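Local coordinates for flavohemoprotein (Vibrio cholerae O1 biovar El Tor, PDB 4EH1), which probably uses oxygen and NAD(P)H to convert nitric oxide to nitrate, this chain being the reductase domain, which binds FAD, at residues His87-Asn92 against Asp97-Tyr102; Tyr110-Arg115 against His134-Gln139; Gln160-Leu165 against Trp171-Trp176; Phe204-Pro209 against Lys218-Leu223. All coordinates share one frame; numbering follows the deposited sequence.

Contact 1. Residues His87-Asn92 against Asp97-Tyr102; sequences HYLHNN and DSVKLY
The carboxylate oxygen Asp97 OD2 lies 3.3 Å from the backbone oxygen Asn92 O, and it also makes a salt bridge to Lys94 NZ, from the short loop that joins the two segments. Asp97 reaches this place because CG stands beside its own backbone N (chi1 -74°), which sends the carboxylate toward the last part of helix 84-92 as the chain enters strand 98-105. Helix and strand belong to the FAD-binding domain, whose six antiparallel strands form the barrel usual in flavoprotein reductases of this family.

The second point of contact is apolar. Leu89, one turn further back on the helix, stretches its CD2 methyl toward Val99, where it meets CG1 at 4.4 Å. This touch is light, and both residues find further partners: Leu89 on Phe21 of strand 18-25 and Val99 on Ile42 of strand 39-44. Leu89 also comes within about 4 Å, side chain to side chain, of Tyr57, a probable FAD-binding residue.

Within the helix, the CB of Asn92 sits 3.6 Å above the plane of the Tyr88 ring, toward its rim. The same two residues are linked by the ordinary helical bond from Asn92 N to Tyr88 O, 2.8 Å long.

The chemistry thus divides in two, with a buried methyl contact between Leu89 and Val99 beside a partly exposed polar one, where the ammonium group of Lys94 probably offsets the negative charge of Asp97.

Contact 2. Residues Tyr110-Arg115 against His134-Gln139; sequences YVERER and HTLAKQ
Leu136 CD2 rests over one face of the Tyr110 ring in a CH-pi contact that ties a loop to helix 126-138 of the Rossmann-like NAD-binding domain. The methyl lies 3.8 Å from the ring centroid and 26° off the ring normal. It is displaced toward the rim, and its closest ring atom is Tyr110 CE2 at 3.4 Å. Tyr110 holds its ring out to the helix with CG anti to the backbone N (chi1 175°). Tyr205 of the adjoining strand 203-208 also meets this ring, the two planes being inclined at about 40°. This is the compact, buried half of the contact.

The other half is exposed and polar. Tyr110 OH donates a short bond to Glu112 OE2, approaching from above the carboxylate plane. The second oxygen of the same group, Glu112 OE1, accepts the backbone N-H of Glu114 at 2.8 Å and pairs with Lys141 in a salt bridge, so both carboxylate oxygens are engaged. Gln139, just past the helix, is linked to this side by a water, which donates to Glu112 OE2 at 2.6 Å and to Gln139 OE1 at 2.5 Å.

Contact 3. Residues Gln160-Leu165 against Trp171-Trp176; sequences QETAQL and WMQQVW
Gln173 leans from strand 172-177 onto helix 159-169, where Thr162 and Ala163 receive its amide. Its CB leaves the strand toward the helix, with chi1 at 91°, well away from a staggered value. Neither CB nor CG comes close to the helical segment; the side chain packs instead on Tyr146 of the next strand and on Ile166, one turn along the same helix. Beyond CG the chain is extended (chi2 162°), which carries the flat amide across to the helix. There CD comes within 4.3 Å of Thr162 CG2. The amide then divides its contacts: OE1 approaches the same methyl, Thr162 CG2, at 3.8 Å, while NE2 lies 4.1 Å from Ala163 CA. No hydrogen bond crosses between the segments; toward the helix the amide makes only van der Waals approaches. Thr162 has two deposited conformers, and in the one described its OG1 turns to Gln130 of helix 126-138.

Just before the strand, Trp171 CZ3 and Leu165 CB stand 4.6 Å apart, a looser approach. Both elements belong to the beta-alpha-beta unit of strand 144-150, helix 159-169 and strand 172-177. Helix 126-138 flanks them, with Leu133 meeting both Leu165 and Trp171.

Contact 4. Residues Phe204-Pro209 against Lys218-Leu223; sequences FYLCGP and KQLLAL
Leu220 places its two methyls against Phe204 and Leu206, joining helix 210-223 to strand 203-208 in a beta-alpha-beta unit of the NAD-binding domain. The branches divide the work. CD1 meets Leu206 CD1 tip to tip at 3.8 Å, and it also lies 4.0 Å from Phe204 CB, so this methyl touches both strand residues. CD2 turns to the aromatic ring, 3.8 Å from Phe204 CD2 and 3.9 Å from Phe204 CE2, along an oblique approach. Leu220 has CG beside its backbone N with the chain extended beyond (chi1 -70°, chi2 -179°), an arrangement that holds the fork out from the helix toward the sheet. Phe204 and Leu206 are two residues apart on the strand and both point to this side, while Tyr205 between them faces away.

A second layer surrounds this apolar core. Phe204 is backed by Val118 of the neighbouring strand 117-122 and by Val225. Leu206 also packs against Met213, Val216 and Val217 of the same helix, and its side chain lies about 7 Å from that of Glu233, which probably tunes the redox potentials of heme and FAD.

Further along, the strand closes at Cys207-Gly208 and Pro209 follows, completing the CGP sequence familiar in this reductase family and taking the N-cap position of the helix. Next to Leu220 on the helix, Gln219 is gripped at both ends of its amide: OE1 accepts from Leu192 N, and NE2 donates to Met190 O.

Contact 1 stands apart in the FAD-binding domain, its nearest atoms about 15 Å or more from any of the others, which gather around the parallel sheet of the NAD-binding half. Contacts 3 and 4 each bring a helix against a strand of that sheet, yet contact 4 is fully buried and apolar, whereas contact 3 is partly buried and rests on a glutamine amide. Contact 2 touches both, through a probable hydrogen bond from His134 to Glu161 of contact 3 and through Tyr205 OH of contact 4. Charged groups take part at contacts 1 and 2, where a loop supplies one partner; contact 2 has a buried ring contact with an exposed polar margin and bridging water.

Contact 1. Residues His87-Asn92 against Asp97-Tyr102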
# COMPACT_ATOMS: atom_id res chain seq x y z
N HIS A 87 -3.89 -10.91 8.96
CA HIS A 87 -2.85 -11.40 8.05
C HIS A 87 -3.48 -11.77 6.72
O HIS A 87 -2.87 -11.61 5.68
CB HIS A 87 -2.05 -12.56 8.66
CG HIS A 87 -1.05 -12.10 9.68
ND1 HIS A 87 0.31 -12.11 9.44
CD2 HIS A 87 -1.21 -11.54 10.90
CE1 HIS A 87 0.94 -11.60 10.49
NE2 HIS A 87 0.04 -11.25 11.39
N TYR A 88 -4.71 -12.25 6.77
CA TYR A 88 -5.35 -12.64 5.55
C TYR A 88 -5.55 -11.45 4.62
O TYR A 88 -5.29 -11.55 3.44
CB TYR A 88 -6.69 -13.28 5.83
CG TYR A 88 -7.36 -13.75 4.57
CD1 TYR A 88 -6.91 -14.88 3.91
CD2 TYR A 88 -8.43 -13.05 4.04
CE1 TYR A 88 -7.51 -15.33 2.76
CE2 TYR A 88 -9.06 -13.49 2.87
CZ TYR A 88 -8.58 -14.63 2.24
OH TYR A 88 -9.19 -15.08 1.10
N LEU A 89 -6.03 -10.35 5.19
CA LEU A 89 -6.25 -9.09 4.48
C LEU A 89 -4.95 -8.54 3.89
O LEU A 89 -4.91 -8.24 2.69
CB LEU A 89 -6.86 -8.06 5.42
CG LEU A 89 -8.30 -8.36 5.80
CD1 LEU A 89 -8.82 -7.33 6.79
CD2 LEU A 89 -9.20 -8.45 4.55
N HIS A 90 -3.93 -8.38 4.75
CA HIS A 90 -2.60 -7.94 4.32
C HIS A 90 -2.03 -8.85 3.21
O HIS A 90 -1.61 -8.37 2.17
CB HIS A 90 -1.62 -7.90 5.51
CG HIS A 90 -1.70 -6.65 6.33
ND1 HIS A 90 -0.67 -5.73 6.39
CD2 HIS A 90 -2.69 -6.15 7.11
CE1 HIS A 90 -1.02 -4.72 7.17
NE2 HIS A 90 -2.24 -4.95 7.62
N ASN A 91 -2.04 -10.16 3.42
CA ASN A 91 -1.33 -11.06 2.51
C ASN A 91 -2.10 -11.53 1.29
O ASN A 91 -1.49 -11.83 0.28
CB ASN A 91 -0.80 -12.29 3.25
CG ASN A 91 0.22 -11.92 4.32
OD1 ASN A 91 0.92 -10.92 4.19
ND2 ASN A 91 0.29 -12.71 5.38
N ASN A 92 -3.42 -11.63 1.38
CA ASN A 92 -4.17 -12.34 0.35
C ASN A 92 -5.18 -11.48 -0.38
O ASN A 92 -5.54 -11.78 -1.50
CB ASN A 92 -4.95 -13.52 0.97
CG ASN A 92 -4.03 -14.60 1.53
OD1 ASN A 92 -3.90 -15.68 0.97
ND2 ASN A 92 -3.40 -14.30 2.65
N ASP A 97 -9.75 -7.59 -5.49
CA ASP A 97 -10.35 -8.75 -4.82
C ASP A 97 -11.55 -8.27 -4.05
O ASP A 97 -11.72 -7.08 -3.85
CB ASP A 97 -9.35 -9.47 -3.90
CG ASP A 97 -8.30 -10.28 -4.68
OD1 ASP A 97 -8.51 -10.49 -5.89
OD2 ASP A 97 -7.26 -10.69 -4.07
N SER A 98 -12.40 -9.19 -3.63
CA SER A 98 -13.60 -8.79 -2.88
C SER A 98 -13.71 -9.39 -1.47
O SER A 98 -13.09 -10.41 -1.15
CB SER A 98 -14.84 -9.11 -3.70
OG SER A 98 -15.01 -10.50 -3.76
N VAL A 99 -14.49 -8.73 -0.62
CA VAL A 99 -14.71 -9.17 0.74
C VAL A 99 -16.15 -8.94 1.08
O VAL A 99 -16.84 -8.26 0.37
CB VAL A 99 -13.89 -8.37 1.78
CG1 VAL A 99 -12.40 -8.50 1.52
CG2 VAL A 99 -14.34 -6.92 1.80
N LYS A 100 -16.61 -9.51 2.19
CA LYS A 100 -17.97 -9.29 2.63
C LYS A 100 -17.93 -8.31 3.79
O LYS A 100 -17.13 -8.47 4.72
CB LYS A 100 -18.58 -10.60 3.08
CG LYS A 100 -18.42 -11.71 2.06
CD LYS A 100 -19.22 -11.44 0.80
CE LYS A 100 -18.59 -12.12 -0.40
NZ LYS A 100 -19.44 -11.99 -1.62
N LEU A 101 -18.80 -7.32 3.73
CA LEU A 101 -18.74 -6.17 4.62
C LEU A 101 -20.08 -5.89 5.31
O LEU A 101 -21.12 -5.85 4.66
CB LEU A 101 -18.33 -4.93 3.83
CG LEU A 101 -18.12 -3.66 4.64
CD1 LEU A 101 -17.00 -2.83 4.05
CD2 LEU A 101 -19.43 -2.82 4.70
N TYR A 102 -20.02 -5.64 6.62
CA TYR A 102 -21.22 -5.38 7.40
C TYR A 102 -21.28 -3.91 7.71
O TYR A 102 -20.25 -3.28 7.83
CB TYR A 102 -21.20 -6.17 8.70
CG TYR A 102 -21.39 -7.62 8.46
CD1 TYR A 102 -20.31 -8.44 8.10
CD2 TYR A 102 -22.65 -8.20 8.56
CE1 TYR A 102 -20.49 -9.81 7.86
CE2 TYR A 102 -22.83 -9.57 8.34
CZ TYR A 102 -21.74 -10.36 7.99
OH TYR A 102 -21.90 -11.71 7.77

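Contact 2. Residues Tyr110-Arg115 against His134-Gln139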
# COMPACT_ATOMS: atom_id res chain seq x y z
N TYR A 110 -17.82 11.03 17.19
CA TYR A 110 -17.74 12.43 17.50
C TYR A 110 -19.14 13.06 17.46
O TYR A 110 -19.92 12.84 16.53
CB TYR A 110 -16.82 13.13 16.51
CG TYR A 110 -16.81 14.61 16.73
CD1 TYR A 110 -16.04 15.15 17.74
CD2 TYR A 110 -17.60 15.45 15.96
CE1 TYR A 110 -16.04 16.47 17.98
CE2 TYR A 110 -17.59 16.81 16.20
CZ TYR A 110 -16.80 17.31 17.22
OH TYR A 110 -16.74 18.66 17.51
N VAL A 111 -19.45 13.87 18.46
CA VAL A 111 -20.70 14.64 18.43
C VAL A 111 -20.35 16.11 18.60
O VAL A 111 -19.61 16.48 19.53
CB VAL A 111 -21.66 14.19 19.51
CG1 VAL A 111 -22.85 15.16 19.61
CG2 VAL A 111 -22.12 12.76 19.22
N GLU A 112 -20.82 16.95 17.68
CA GLU A 112 -20.52 18.38 17.72
C GLU A 112 -21.19 19.03 18.93
O GLU A 112 -22.42 19.03 19.07
CB GLU A 112 -20.95 19.10 16.43
CG GLU A 112 -20.48 20.57 16.37
CD GLU A 112 -18.98 20.73 16.71
OE1 GLU A 112 -18.61 21.46 17.67
OE2 GLU A 112 -18.15 20.10 16.01
N ARG A 113 -20.37 19.59 19.81
CA ARG A 113 -20.92 20.26 20.98
C ARG A 113 -20.34 21.65 21.17
O ARG A 113 -20.52 22.27 22.23
CB ARG A 113 -20.67 19.40 22.23
CG ARG A 113 -21.40 18.06 22.24
CD ARG A 113 -21.36 17.41 23.61
NE ARG A 113 -21.85 16.03 23.60
CZ ARG A 113 -21.12 14.99 23.16
NH1 ARG A 113 -19.89 15.19 22.70
NH2 ARG A 113 -21.63 13.77 23.18
N GLU A 114 -19.64 22.14 20.14
CA GLU A 114 -19.05 23.48 20.17
C GLU A 114 -18.09 23.62 21.33
O GLU A 114 -18.01 24.67 21.95
CB GLU A 114 -20.14 24.57 20.21
CG GLU A 114 -20.82 24.74 18.85
CD GLU A 114 -21.84 25.86 18.78
OE1 GLU A 114 -21.73 26.82 19.58
OE2 GLU A 114 -22.76 25.78 17.91
N ARG A 115 -17.38 22.54 21.64
CA ARG A 115 -16.33 22.59 22.64
C ARG A 115 -15.01 22.40 21.92
O ARG A 115 -14.97 21.86 20.82
CB ARG A 115 -16.49 21.44 23.64
CG ARG A 115 -17.75 21.49 24.49
CD ARG A 115 -17.95 20.14 25.16
NE ARG A 115 -19.10 20.12 26.03
CZ ARG A 115 -19.69 19.02 26.50
NH1 ARG A 115 -19.22 17.82 26.18
NH2 ARG A 115 -20.76 19.12 27.29
N HIS A 134 -10.73 13.99 9.58
CA HIS A 134 -11.22 14.35 8.25
C HIS A 134 -12.59 15.04 8.28
O HIS A 134 -12.83 15.98 7.50
CB HIS A 134 -11.23 13.16 7.30
CG HIS A 134 -9.89 12.83 6.74
ND1 HIS A 134 -9.21 13.68 5.88
CD2 HIS A 134 -9.09 11.75 6.91
CE1 HIS A 134 -8.06 13.12 5.53
NE2 HIS A 134 -7.96 11.96 6.16
N THR A 135 -13.46 14.59 9.18
CA THR A 135 -14.80 15.18 9.32
C THR A 135 -14.70 16.61 9.84
O THR A 135 -15.37 17.50 9.34
CB THR A 135 -15.70 14.37 10.30
OG1 THR A 135 -15.75 13.02 9.85
CG2 THR A 135 -17.13 14.94 10.32
N LEU A 136 -13.85 16.83 10.85
CA LEU A 136 -13.70 18.16 11.43
C LEU A 136 -13.05 19.11 10.43
O LEU A 136 -13.31 20.29 10.47
CB LEU A 136 -12.89 18.09 12.73
CG LEU A 136 -13.54 17.26 13.85
CD1 LEU A 136 -12.68 17.27 15.13
CD2 LEU A 136 -14.94 17.74 14.20
N ALA A 137 -12.20 18.58 9.55
CA ALA A 137 -11.56 19.41 8.53
C ALA A 137 -12.62 19.93 7.56
O ALA A 137 -12.71 21.13 7.27
CB ALA A 137 -10.52 18.62 7.76
N LYS A 138 -13.43 18.99 7.08
CA LYS A 138 -14.56 19.27 6.22
C LYS A 138 -15.49 20.34 6.82
O LYS A 138 -15.98 21.21 6.10
CB LYS A 138 -15.31 17.95 5.97
CG LYS A 138 -16.56 18.07 5.12
CD LYS A 138 -17.18 16.70 4.86
CE LYS A 138 -16.20 15.73 4.18
NZ LYS A 138 -16.90 14.49 3.68
N GLN A 139 -15.70 20.28 8.13
CA GLN A 139 -16.59 21.20 8.84
C GLN A 139 -15.91 22.46 9.33
O GLN A 139 -16.53 23.27 10.03
CB GLN A 139 -17.29 20.46 9.99
CG GLN A 139 -18.25 19.42 9.46
CD GLN A 139 -18.75 18.45 10.51
OE1 GLN A 139 -18.42 18.57 11.69
NE2 GLN A 139 -19.55 17.49 10.08
O HOH W 1 -17.95 20.36 13.42

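Contact 3. Residues Gln160-Leu165 against Trp171-Trp176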
# COMPACT_ATOMS: atom_id res chain seq x y z
N GLN A 160 1.99 11.51 7.39
CA GLN A 160 1.94 12.55 6.37
C GLN A 160 0.53 13.15 6.22
O GLN A 160 0.36 14.36 6.14
CB GLN A 160 2.41 12.00 5.01
CG GLN A 160 2.27 13.01 3.87
CD GLN A 160 3.13 14.25 4.08
OE1 GLN A 160 4.05 14.26 4.91
NE2 GLN A 160 2.86 15.30 3.32
N GLU A 161 -0.47 12.29 6.22
CA GLU A 161 -1.82 12.73 5.99
C GLU A 161 -2.26 13.63 7.14
O GLU A 161 -2.87 14.66 6.92
CB GLU A 161 -2.72 11.51 5.80
CG GLU A 161 -4.21 11.79 5.56
CD GLU A 161 -5.03 10.48 5.44
OE1 GLU A 161 -5.74 10.09 6.40
OE2 GLU A 161 -4.97 9.84 4.39
N THR A 162 -1.90 13.24 8.36
CA THR A 162 -2.26 14.02 9.53
C THR A 162 -1.52 15.37 9.55
O THR A 162 -2.12 16.39 9.86
CB THR A 162 -2.00 13.19 10.81
OG1 THR A 162 -2.91 12.09 10.81
CG2 THR A 162 -2.21 14.00 12.09
N ALA A 163 -0.24 15.36 9.19
CA ALA A 163 0.56 16.58 9.17
C ALA A 163 -0.10 17.57 8.22
O ALA A 163 -0.21 18.75 8.52
CB ALA A 163 2.00 16.29 8.72
N GLN A 164 -0.54 17.08 7.07
CA GLN A 164 -1.16 17.95 6.08
C GLN A 164 -2.44 18.57 6.62
O GLN A 164 -2.63 19.78 6.49
CB GLN A 164 -1.40 17.23 4.76
CG GLN A 164 -0.12 16.82 4.05
CD GLN A 164 -0.35 16.48 2.57
OE1 GLN A 164 0.29 15.57 2.01
NE2 GLN A 164 -1.27 17.22 1.94
N LEU A 165 -3.31 17.76 7.22
CA LEU A 165 -4.56 18.26 7.79
C LEU A 165 -4.27 19.33 8.79
O LEU A 165 -4.84 20.40 8.76
CB LEU A 165 -5.36 17.17 8.50
CG LEU A 165 -6.14 16.25 7.58
CD1 LEU A 165 -6.83 15.12 8.35
CD2 LEU A 165 -7.16 17.07 6.72
N TRP A 171 -4.54 23.46 13.36
CA TRP A 171 -4.69 22.67 14.58
C TRP A 171 -3.36 22.40 15.28
O TRP A 171 -2.31 22.85 14.81
CB TRP A 171 -5.34 21.34 14.23
CG TRP A 171 -6.76 21.48 13.76
CD1 TRP A 171 -7.60 22.56 13.96
CD2 TRP A 171 -7.51 20.51 13.04
NE1 TRP A 171 -8.83 22.32 13.37
CE2 TRP A 171 -8.81 21.06 12.82
CE3 TRP A 171 -7.22 19.23 12.54
CZ2 TRP A 171 -9.80 20.37 12.11
CZ3 TRP A 171 -8.22 18.53 11.84
CH2 TRP A 171 -9.49 19.10 11.64
N MET A 172 -3.41 21.68 16.40
CA MET A 172 -2.20 21.41 17.17
C MET A 172 -2.00 19.91 17.25
O MET A 172 -2.97 19.15 17.34
CB MET A 172 -2.32 21.97 18.60
CG MET A 172 -3.08 23.29 18.74
SD MET A 172 -2.24 24.74 18.07
CE MET A 172 -0.59 24.64 18.82
N GLN A 173 -0.75 19.47 17.19
CA GLN A 173 -0.48 18.06 17.45
C GLN A 173 0.80 17.88 18.25
O GLN A 173 1.73 18.71 18.18
CB GLN A 173 -0.50 17.24 16.15
CG GLN A 173 0.85 17.07 15.43
CD GLN A 173 0.83 15.90 14.41
OE1 GLN A 173 0.42 14.78 14.74
NE2 GLN A 173 1.30 16.16 13.20
N GLN A 174 0.83 16.82 19.05
CA GLN A 174 2.06 16.36 19.69
C GLN A 174 2.14 14.85 19.47
O GLN A 174 1.16 14.14 19.68
CB GLN A 174 2.09 16.69 21.19
CG GLN A 174 3.40 16.23 21.90
CD GLN A 174 4.67 16.76 21.21
OE1 GLN A 174 5.53 15.99 20.73
NE2 GLN A 174 4.79 18.08 21.18
N VAL A 175 3.31 14.39 19.05
CA VAL A 175 3.56 12.97 18.89
C VAL A 175 4.62 12.42 19.89
O VAL A 175 5.59 13.09 20.19
CB VAL A 175 3.98 12.68 17.46
CG1 VAL A 175 4.49 11.24 17.33
CG2 VAL A 175 2.78 12.95 16.47
N TRP A 176 4.40 11.21 20.42
CA TRP A 176 5.37 10.52 21.28
C TRP A 176 5.83 9.20 20.61
O TRP A 176 5.00 8.45 20.05
CB TRP A 176 4.74 10.15 22.63
CG TRP A 176 4.52 11.28 23.58
CD1 TRP A 176 5.26 11.60 24.66
CD2 TRP A 176 3.45 12.23 23.54
NE1 TRP A 176 4.74 12.69 25.29
CE2 TRP A 176 3.61 13.09 24.63
CE3 TRP A 176 2.37 12.43 22.67
CZ2 TRP A 176 2.74 14.15 24.89
CZ3 TRP A 176 1.49 13.47 22.93
CH2 TRP A 176 1.68 14.31 24.05

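Contact 4. Residues Phe204-Pro209 against Lys218-Leu223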
# COMPACT_ATOMS: atom_id res chain seq x y z
N PHE A 204 -12.76 15.16 25.28
CA PHE A 204 -11.59 14.30 25.11
C PHE A 204 -12.02 12.96 24.53
O PHE A 204 -12.76 12.22 25.17
CB PHE A 204 -10.86 14.10 26.46
CG PHE A 204 -10.25 15.37 27.00
CD1 PHE A 204 -11.06 16.36 27.55
CD2 PHE A 204 -8.89 15.59 26.91
CE1 PHE A 204 -10.51 17.57 28.02
CE2 PHE A 204 -8.32 16.78 27.36
CZ PHE A 204 -9.13 17.78 27.91
N TYR A 205 -11.56 12.68 23.31
CA TYR A 205 -11.85 11.40 22.67
C TYR A 205 -10.58 10.56 22.67
O TYR A 205 -9.51 11.04 22.28
CB TYR A 205 -12.33 11.62 21.22
CG TYR A 205 -13.71 12.25 21.11
CD1 TYR A 205 -13.88 13.64 21.21
CD2 TYR A 205 -14.82 11.48 20.85
CE1 TYR A 205 -15.16 14.23 21.09
CE2 TYR A 205 -16.11 12.05 20.73
CZ TYR A 205 -16.27 13.43 20.85
OH TYR A 205 -17.54 14.00 20.72
N LEU A 206 -10.71 9.31 23.10
CA LEU A 206 -9.57 8.42 23.34
C LEU A 206 -9.75 7.09 22.62
O LEU A 206 -10.81 6.48 22.70
CB LEU A 206 -9.49 8.09 24.83
CG LEU A 206 -8.94 9.10 25.83
CD1 LEU A 206 -9.62 10.46 25.77
CD2 LEU A 206 -9.10 8.53 27.21
N CYS A 207 -8.70 6.59 21.96
CA CYS A 207 -8.79 5.26 21.37
C CYS A 207 -7.46 4.52 21.38
O CYS A 207 -6.44 5.06 20.95
CB CYS A 207 -9.26 5.32 19.92
SG CYS A 207 -9.45 3.65 19.18
N GLY A 208 -7.49 3.27 21.84
CA GLY A 208 -6.28 2.46 21.87
C GLY A 208 -6.47 1.26 22.77
O GLY A 208 -7.58 1.02 23.24
N PRO A 209 -5.39 0.52 23.02
CA PRO A 209 -5.42 -0.68 23.87
C PRO A 209 -5.80 -0.28 25.30
O PRO A 209 -5.56 0.87 25.68
CB PRO A 209 -3.97 -1.19 23.86
CG PRO A 209 -3.30 -0.51 22.70
CD PRO A 209 -4.05 0.79 22.47
N LYS A 218 -6.74 7.92 33.67
CA LYS A 218 -6.28 8.32 35.01
C LYS A 218 -5.60 9.69 35.04
O LYS A 218 -5.86 10.51 35.92
CB LYS A 218 -5.39 7.25 35.67
CG LYS A 218 -6.20 6.01 36.11
CD LYS A 218 -5.34 4.76 36.32
CE LYS A 218 -6.20 3.62 36.82
NZ LYS A 218 -5.44 2.30 36.86
N GLN A 219 -4.74 9.96 34.07
CA GLN A 219 -4.18 11.30 33.95
C GLN A 219 -5.26 12.37 33.74
O GLN A 219 -5.22 13.44 34.37
CB GLN A 219 -3.19 11.36 32.79
CG GLN A 219 -1.86 10.66 33.05
CD GLN A 219 -0.91 10.97 31.90
OE1 GLN A 219 -0.40 12.09 31.79
NE2 GLN A 219 -0.71 10.01 31.01
N LEU A 220 -6.22 12.10 32.86
CA LEU A 220 -7.28 13.08 32.59
C LEU A 220 -8.09 13.39 33.85
O LEU A 220 -8.33 14.55 34.17
CB LEU A 220 -8.21 12.61 31.47
CG LEU A 220 -7.56 12.62 30.07
CD1 LEU A 220 -8.57 12.17 29.04
CD2 LEU A 220 -6.93 14.01 29.71
N LEU A 221 -8.49 12.36 34.57
CA LEU A 221 -9.24 12.57 35.80
C LEU A 221 -8.43 13.33 36.86
O LEU A 221 -8.95 14.23 37.51
CB LEU A 221 -9.71 11.24 36.37
CG LEU A 221 -10.70 10.49 35.49
CD1 LEU A 221 -10.99 9.12 36.11
CD2 LEU A 221 -11.97 11.27 35.38
N ALA A 222 -7.17 12.95 37.04
CA ALA A 222 -6.32 13.65 38.01
C ALA A 222 -6.13 15.14 37.66
O ALA A 222 -5.89 15.96 38.55
CB ALA A 222 -4.97 12.96 38.12
N LEU A 223 -6.22 15.48 36.37
CA LEU A 223 -6.07 16.86 35.90
C LEU A 223 -7.37 17.66 36.09
O LEU A 223 -7.37 18.89 36.07
CB LEU A 223 -5.65 16.90 34.43
CG LEU A 223 -4.16 16.71 34.15
CD1 LEU A 223 -3.88 16.53 32.66
CD2 LEU A 223 -3.37 17.89 34.69